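PDB 1FNU: exotoxin type A precursor (allele 1) from Streptococcus pyogenes phage T12, which is a secreted superantigen toxin that probably links MHC class II molecules to T-cell receptors, as other staphylococcal and streptococcal toxins of its family do. Local coordinates for residues Y171-F174 with E180-W183; F184-E189 with V216-K221. All coordinates share one frame; numbering follows the deposited sequence.

Contact 1: Y171-F174 with E180-W183; sequences YIKF and ESFW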
ATOM      1  N   TYR A 171     -20.763  21.962  12.009  1.00 26.59           N
ATOM      2  CA  TYR A 171     -20.257  22.449  10.749  1.00 26.78           C
ATOM      3  C   TYR A 171     -19.751  23.854  10.983  1.00 26.85           C
ATOM      4  O   TYR A 171     -20.058  24.513  12.014  1.00 26.76           O
ATOM      5  CB  TYR A 171     -21.267  22.340   9.600  1.00 27.07           C
ATOM      6  CG  TYR A 171     -22.459  23.277   9.596  1.00 27.58           C
ATOM      7  CD1 TYR A 171     -22.386  24.543   9.021  1.00 27.69           C
ATOM      8  CD2 TYR A 171     -23.671  22.886  10.201  1.00 27.73           C
ATOM      9  CE1 TYR A 171     -23.541  25.420   9.042  1.00 27.96           C
ATOM     10  CE2 TYR A 171     -24.786  23.725  10.217  1.00 27.83           C
ATOM     11  CZ  TYR A 171     -24.727  24.964   9.637  1.00 27.96           C
ATOM     12  OH  TYR A 171     -25.910  25.662   9.538  1.00 28.22           O
ATOM     13  N   ILE A 172     -18.854  24.264  10.103  1.00 26.91           N
ATOM     14  CA  ILE A 172     -18.254  25.589  10.223  1.00 27.10           C
ATOM     15  C   ILE A 172     -18.576  26.231   8.881  1.00 27.40           C
ATOM     16  O   ILE A 172     -18.482  25.572   7.825  1.00 27.31           O
ATOM     17  CB  ILE A 172     -16.762  25.485  10.458  1.00 26.80           C
ATOM     18  CG1 ILE A 172     -16.170  26.893  10.588  1.00 26.77           C
ATOM     19  CG2 ILE A 172     -16.121  24.683   9.322  1.00 26.70           C
ATOM     20  CD1 ILE A 172     -14.743  26.895  11.005  1.00 26.64           C
ATOM     21  N   LYS A 173     -18.982  27.488   8.935  1.00 27.68           N
ATOM     22  CA  LYS A 173     -19.403  28.212   7.744  1.00 28.09           C
ATOM     23  C   LYS A 173     -18.539  29.428   7.575  1.00 28.25           C
ATOM     24  O   LYS A 173     -18.300  30.166   8.509  1.00 28.10           O
ATOM     25  CB  LYS A 173     -20.871  28.645   7.866  1.00 28.32           C
ATOM     26  CG  LYS A 173     -21.369  29.616   6.775  1.00 28.49           C
ATOM     27  CD  LYS A 173     -22.849  30.035   6.979  1.00 28.80           C
ATOM     28  CE  LYS A 173     -23.374  30.949   5.826  1.00 28.84           C
ATOM     29  NZ  LYS A 173     -24.921  31.082   5.746  1.00 29.12           N
ATOM     30  N   PHE A 174     -18.034  29.575   6.365  1.00 28.53           N
ATOM     31  CA  PHE A 174     -17.171  30.677   6.020  1.00 28.93           C
ATOM     32  C   PHE A 174     -17.991  31.650   5.147  1.00 29.39           C
ATOM     33  O   PHE A 174     -18.680  31.254   4.186  1.00 29.23           O
ATOM     34  CB  PHE A 174     -15.935  30.138   5.312  1.00 28.69           C
ATOM     35  CG  PHE A 174     -14.928  29.507   6.230  1.00 28.41           C
ATOM     36  CD1 PHE A 174     -14.135  30.293   7.022  1.00 28.29           C
ATOM     37  CD2 PHE A 174     -14.781  28.103   6.293  1.00 28.35           C
ATOM     38  CE1 PHE A 174     -13.198  29.727   7.869  1.00 28.17           C
ATOM     39  CE2 PHE A 174     -13.861  27.527   7.116  1.00 28.15           C
ATOM     40  CZ  PHE A 174     -13.058  28.341   7.916  1.00 28.36           C
ATOM     41  N   GLU A 180     -19.876  33.529  -2.863  1.00 33.86           N
ATOM     42  CA  GLU A 180     -20.474  32.439  -2.169  1.00 33.41           C
ATOM     43  C   GLU A 180     -19.881  31.982  -0.770  1.00 32.75           C
ATOM     44  O   GLU A 180     -18.656  31.826  -0.584  1.00 32.68           O
ATOM     45  CB  GLU A 180     -20.568  31.345  -3.237  1.00 33.85           C
ATOM     46  CG  GLU A 180     -21.222  30.040  -2.900  1.00 34.47           C
ATOM     47  CD  GLU A 180     -21.863  29.427  -4.157  1.00 34.84           C
ATOM     48  OE1 GLU A 180     -21.151  29.461  -5.191  1.00 35.08           O
ATOM     49  OE2 GLU A 180     -23.060  28.933  -4.131  1.00 34.98           O
ATOM     50  N   SER A 181     -20.774  31.850   0.217  1.00 31.85           N
ATOM     51  CA  SER A 181     -20.386  31.371   1.557  1.00 31.00           C
ATOM     52  C   SER A 181     -20.157  29.829   1.342  1.00 30.28           C
ATOM     53  O   SER A 181     -20.557  29.281   0.294  1.00 30.32           O
ATOM     54  CB  SER A 181     -21.555  31.601   2.540  1.00 31.04           C
ATOM     55  OG  SER A 181     -22.688  30.773   2.164  1.00 31.16           O
ATOM     56  N   PHE A 182     -19.473  29.147   2.275  1.00 29.42           N
ATOM     57  CA  PHE A 182     -19.295  27.683   2.163  1.00 28.36           C
ATOM     58  C   PHE A 182     -19.132  27.015   3.539  1.00 27.74           C
ATOM     59  O   PHE A 182     -18.944  27.687   4.577  1.00 27.57           O
ATOM     60  CB  PHE A 182     -18.131  27.292   1.172  1.00 28.32           C
ATOM     61  CG  PHE A 182     -16.805  27.904   1.499  1.00 28.27           C
ATOM     62  CD1 PHE A 182     -15.942  27.316   2.394  1.00 28.24           C
ATOM     63  CD2 PHE A 182     -16.479  29.148   0.995  1.00 28.35           C
ATOM     64  CE1 PHE A 182     -14.774  27.959   2.798  1.00 28.27           C
ATOM     65  CE2 PHE A 182     -15.303  29.834   1.387  1.00 28.30           C
ATOM     66  CZ  PHE A 182     -14.446  29.240   2.295  1.00 28.37           C
ATOM     67  N   TRP A 183     -19.199  25.692   3.593  1.00 26.83           N
ATOM     68  CA  TRP A 183     -19.088  25.163   4.915  1.00 26.13           C
ATOM     69  C   TRP A 183     -18.454  23.804   4.874  1.00 25.44           C
ATOM     70  O   TRP A 183     -18.354  23.227   3.789  1.00 25.36           O
ATOM     71  CB  TRP A 183     -20.470  25.129   5.607  1.00 26.22           C
ATOM     72  CG  TRP A 183     -21.479  24.416   4.840  1.00 26.24           C
ATOM     73  CD1 TRP A 183     -22.381  24.934   3.952  1.00 26.36           C
ATOM     74  CD2 TRP A 183     -21.707  23.002   4.866  1.00 26.37           C
ATOM     75  NE1 TRP A 183     -23.169  23.922   3.427  1.00 26.29           N
ATOM     76  CE2 TRP A 183     -22.768  22.727   3.973  1.00 26.30           C
ATOM     77  CE3 TRP A 183     -21.112  21.931   5.566  1.00 26.29           C
ATOM     78  CZ2 TRP A 183     -23.255  21.415   3.753  1.00 26.38           C
ATOM     79  CZ3 TRP A 183     -21.606  20.614   5.343  1.00 26.40           C
ATOM     80  CH2 TRP A 183     -22.662  20.377   4.448  1.00 26.30           C
TER
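F174 and F182 form the antiparallel hydrogen-bonded pair at this end of the hairpin made by strands 169-176 and 182-185. F174 N donates to F182 O at 2.8 Å, almost straight (169° at the hydrogen). F182 N returns a bond of 3.0 Å to F174 O, somewhat more bent. F182 O also takes a CA-H...O contact from K173 CA at 3.2 Å. The next pair, K173 with W183, is non-hydrogen-bonded, and its CA atoms approach to 4.2 Å.

On the buried face, CB of F174 sits over the F182 ring, 3.8 Å from the centroid and displaced toward the rim. F182 can lie beneath it because its CG stands between the backbone N and the carbonyl carbon (chi1 56°). The two phenyl rings are slid so far apart that they barely overlap. The other face carries K173 and W183, with Y171 alongside: Y171 CD1 reaches W183 CB at 4.0 Å, and the two aromatic planes meet obliquely. K173, extended from CG onward, passes S181, its CE 3.7 Å from S181 OG. Beyond the two segments, the N-terminal residues D3, Q2 and Q1 take up K173 NZ, W183 NE1 and W183 O: D3 OD2 by a salt bridge, Q2 O as acceptor and Q1 NE2 as donor. F174 and F182 both press on A142 of helix 142-157, and strand 212-219 flanks strand 169-176 on the side away from the hairpin partner.

Contact 2: F184-E189 with V216-K221; sequences FDFFPE and VYLTTK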
ATOM      1  N   PHE A 184     -17.944  23.362   6.031  1.00 24.59           N
ATOM      2  CA  PHE A 184     -17.301  22.048   6.154  1.00 23.73           C
ATOM      3  C   PHE A 184     -18.015  21.289   7.296  1.00 23.32           C
ATOM      4  O   PHE A 184     -18.267  21.871   8.362  1.00 23.23           O
ATOM      5  CB  PHE A 184     -15.818  22.165   6.573  1.00 23.32           C
ATOM      6  CG  PHE A 184     -14.952  22.982   5.652  1.00 22.84           C
ATOM      7  CD1 PHE A 184     -15.109  22.942   4.307  1.00 22.43           C
ATOM      8  CD2 PHE A 184     -13.934  23.766   6.180  1.00 22.74           C
ATOM      9  CE1 PHE A 184     -14.261  23.692   3.482  1.00 22.39           C
ATOM     10  CE2 PHE A 184     -13.079  24.513   5.316  1.00 22.59           C
ATOM     11  CZ  PHE A 184     -13.273  24.452   4.004  1.00 22.40           C
ATOM     12  N   ASP A 185     -18.327  20.005   7.062  1.00 22.82           N
ATOM     13  CA  ASP A 185     -18.918  19.114   8.077  1.00 22.28           C
ATOM     14  C   ASP A 185     -17.831  18.694   9.102  1.00 21.97           C
ATOM     15  O   ASP A 185     -16.788  18.156   8.704  1.00 21.88           O
ATOM     16  CB  ASP A 185     -19.456  17.865   7.402  1.00 22.36           C
ATOM     17  CG  ASP A 185     -20.438  17.167   8.249  1.00 22.37           C
ATOM     18  OD1 ASP A 185     -20.199  17.189   9.493  1.00 22.52           O
ATOM     19  OD2 ASP A 185     -21.416  16.614   7.704  1.00 22.41           O
ATOM     20  N   PHE A 186     -18.031  18.965  10.388  1.00 21.61           N
ATOM     21  CA  PHE A 186     -17.057  18.561  11.387  1.00 21.32           C
ATOM     22  C   PHE A 186     -16.932  17.042  11.488  1.00 21.02           C
ATOM     23  O   PHE A 186     -15.977  16.550  12.050  1.00 20.97           O
ATOM     24  CB  PHE A 186     -17.367  19.104  12.787  1.00 21.37           C
ATOM     25  CG  PHE A 186     -17.073  20.595  12.985  1.00 21.59           C
ATOM     26  CD1 PHE A 186     -16.294  21.308  12.088  1.00 21.68           C
ATOM     27  CD2 PHE A 186     -17.477  21.234  14.153  1.00 21.72           C
ATOM     28  CE1 PHE A 186     -15.898  22.624  12.323  1.00 21.61           C
ATOM     29  CE2 PHE A 186     -17.082  22.590  14.425  1.00 21.90           C
ATOM     30  CZ  PHE A 186     -16.281  23.283  13.487  1.00 21.73           C
ATOM     31  N   PHE A 187     -17.898  16.318  10.942  1.00 20.78           N
ATOM     32  CA  PHE A 187     -17.900  14.874  11.051  1.00 20.67           C
ATOM     33  C   PHE A 187     -17.881  14.129   9.724  1.00 20.52           C
ATOM     34  O   PHE A 187     -18.532  14.520   8.763  1.00 20.61           O
ATOM     35  CB  PHE A 187     -19.126  14.425  11.897  1.00 20.52           C
ATOM     36  CG  PHE A 187     -19.117  14.966  13.284  1.00 20.58           C
ATOM     37  CD1 PHE A 187     -18.152  14.563  14.198  1.00 20.59           C
ATOM     38  CD2 PHE A 187     -20.014  15.921  13.672  1.00 20.60           C
ATOM     39  CE1 PHE A 187     -18.060  15.126  15.516  1.00 20.71           C
ATOM     40  CE2 PHE A 187     -19.942  16.508  15.005  1.00 20.70           C
ATOM     41  CZ  PHE A 187     -18.965  16.108  15.906  1.00 20.66           C
ATOM     42  N   PRO A 188     -17.128  13.002   9.671  1.00 20.40           N
ATOM     43  CA  PRO A 188     -16.982  12.147   8.505  1.00 20.22           C
ATOM     44  C   PRO A 188     -18.177  11.200   8.349  1.00 20.20           C
ATOM     45  O   PRO A 188     -19.024  11.121   9.246  1.00 20.04           O
ATOM     46  CB  PRO A 188     -15.722  11.330   8.865  1.00 20.25           C
ATOM     47  CG  PRO A 188     -15.960  11.033  10.307  1.00 20.07           C
ATOM     48  CD  PRO A 188     -16.249  12.508  10.763  1.00 20.29           C
ATOM     49  N   GLU A 189     -18.208  10.447   7.230  1.00 20.21           N
ATOM     50  CA  GLU A 189     -19.206   9.389   7.055  1.00 20.23           C
ATOM     51  C   GLU A 189     -18.833   8.298   8.131  1.00 20.04           C
ATOM     52  O   GLU A 189     -17.716   8.317   8.710  1.00 19.90           O
ATOM     53  CB  GLU A 189     -19.216   8.800   5.634  1.00 20.71           C
ATOM     54  CG  GLU A 189     -17.918   8.339   5.120  1.00 21.35           C
ATOM     55  CD  GLU A 189     -18.056   7.614   3.802  1.00 21.81           C
ATOM     56  OE1 GLU A 189     -19.085   7.787   3.077  1.00 21.79           O
ATOM     57  OE2 GLU A 189     -17.109   6.851   3.510  1.00 22.43           O
ATOM     58  N   VAL A 216     -19.853  29.001  13.668  1.00 30.63           N
ATOM     59  CA  VAL A 216     -19.925  27.596  14.032  1.00 30.55           C
ATOM     60  C   VAL A 216     -21.277  27.134  14.595  1.00 30.54           C
ATOM     61  O   VAL A 216     -21.722  27.688  15.606  1.00 30.48           O
ATOM     62  CB  VAL A 216     -18.855  27.255  15.075  1.00 30.49           C
ATOM     63  CG1 VAL A 216     -19.089  25.871  15.573  1.00 30.48           C
ATOM     64  CG2 VAL A 216     -17.481  27.338  14.460  1.00 30.47           C
ATOM     65  N   TYR A 217     -21.859  26.071  13.991  1.00 30.55           N
ATOM     66  CA  TYR A 217     -23.164  25.461  14.411  1.00 30.45           C
ATOM     67  C   TYR A 217     -23.099  23.999  14.911  1.00 30.28           C
ATOM     68  O   TYR A 217     -22.849  23.073  14.123  1.00 30.38           O
ATOM     69  CB  TYR A 217     -24.165  25.505  13.265  1.00 30.61           C
ATOM     70  CG  TYR A 217     -24.464  26.895  12.790  1.00 30.89           C
ATOM     71  CD1 TYR A 217     -23.655  27.517  11.813  1.00 30.93           C
ATOM     72  CD2 TYR A 217     -25.505  27.643  13.377  1.00 30.95           C
ATOM     73  CE1 TYR A 217     -23.878  28.852  11.443  1.00 31.00           C
ATOM     74  CE2 TYR A 217     -25.731  28.973  13.017  1.00 31.02           C
ATOM     75  CZ  TYR A 217     -24.908  29.571  12.056  1.00 31.16           C
ATOM     76  OH  TYR A 217     -25.041  30.918  11.781  1.00 31.36           O
ATOM     77  N   LEU A 218     -23.393  23.783  16.179  1.00 30.06           N
ATOM     78  CA  LEU A 218     -23.333  22.452  16.787  1.00 29.89           C
ATOM     79  C   LEU A 218     -24.664  22.014  17.412  1.00 29.95           C
ATOM     80  O   LEU A 218     -25.453  22.873  17.880  1.00 29.93           O
ATOM     81  CB  LEU A 218     -22.295  22.450  17.904  1.00 29.72           C
ATOM     82  CG  LEU A 218     -20.872  22.927  17.669  1.00 29.71           C
ATOM     83  CD1 LEU A 218     -20.155  23.039  19.044  1.00 29.58           C
ATOM     84  CD2 LEU A 218     -20.112  21.928  16.714  1.00 29.52           C
ATOM     85  N   THR A 219     -24.928  20.701  17.425  1.00 29.83           N
ATOM     86  CA  THR A 219     -26.137  20.172  18.066  1.00 29.83           C
ATOM     87  C   THR A 219     -25.597  19.075  18.962  1.00 29.96           C
ATOM     88  O   THR A 219     -24.505  18.544  18.727  1.00 30.04           O
ATOM     89  CB  THR A 219     -27.211  19.564  17.094  1.00 29.64           C
ATOM     90  OG1 THR A 219     -26.696  18.402  16.450  1.00 29.46           O
ATOM     91  CG2 THR A 219     -27.631  20.541  16.037  1.00 29.43           C
ATOM     92  N   THR A 220     -26.335  18.818  20.026  1.00 30.12           N
ATOM     93  CA  THR A 220     -26.033  17.796  21.011  1.00 30.18           C
ATOM     94  C   THR A 220     -27.109  16.731  20.669  1.00 30.33           C
ATOM     95  O   THR A 220     -28.025  17.061  19.909  1.00 30.41           O
ATOM     96  CB  THR A 220     -26.146  18.377  22.495  1.00 30.19           C
ATOM     97  OG1 THR A 220     -27.467  18.883  22.785  1.00 30.00           O
ATOM     98  CG2 THR A 220     -25.190  19.527  22.673  1.00 30.27           C
ATOM     99  N   LYS A 221     -26.999  15.481  21.167  1.00 30.38           N
ATOM    100  CA  LYS A 221     -27.963  14.377  20.847  1.00 30.55           C
ATOM    101  C   LYS A 221     -29.367  14.818  21.319  1.00 30.59           C
ATOM    102  O   LYS A 221     -30.361  14.815  20.530  1.00 30.88           O
ATOM    103  OXT LYS A 221     -29.398  15.196  22.492  1.00 30.56           O
TER
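F186 and L218 bring the two segments closest, yet their CA atoms remain 9.1 Å apart and no hydrogen bond joins the backbones, because strand 169-176 runs between strands 182-185 and 212-219. Side chains alone make the contact. F186 CG lies anti to its own carbonyl carbon (chi1 -75°), and the ring extends toward strand 212-219, beyond 169-176. L218 meets it at the ring edge: methyl CD2 lies near the ring plane, 3.7 Å from F186 CD2 and 3.9 Å from CE2. V216 adds a second methyl, CG1, which is 4.0 Å from F186 CE2 and approaches the ring obliquely. Both aliphatic side chains cross F186 at about a right angle.

This is interior packing of the beta-grasp domain, in which helix 142-157 lies across the mixed sheet. F186 belongs to the loop just after the edge strand and touches D146 and R150 of that helix, while V216 also packs on V119 and V121 of strand 110-123.

The chain leaves the strand through an Asx turn: F187 N donates to D185 OD1 at 2.9 Å (165° at the hydrogen), reaching the oxygen from above the carboxylate plane. The other oxygen, D185 OD2, accepts from H10 N, so both carboxylate oxygens are held by backbone NH groups. The F187 ring has CB of F186 over one face, 4.2 Å above its plane and toward the rim. Further along, E189 leaves this cluster, its OE2 bonded to H44 ND1 of a second subunit.

How the contacts relate
Both contacts involve the five-stranded sheet of the beta-grasp domain, their centres 12 Å apart, and they follow one another along the chain: contact 1 closes at W183 and contact 2 opens at F184. Contact 1 pairs neighbouring strands, 169-176 and 182-185; contact 2 spans from the end of 182-185 to 212-219, two places away. Strand 169-176 connects them. I172 O probably accepts a bond from F184 N (2.9 Å), Y171 O one from Y217 N (3.1 Å), and I172 CB packs on F186 CE1. Contact 2 and the F174/F182 half of contact 1 lie on the side of helix 142-157, while Y171, K173 and W183 occupy the opposite face.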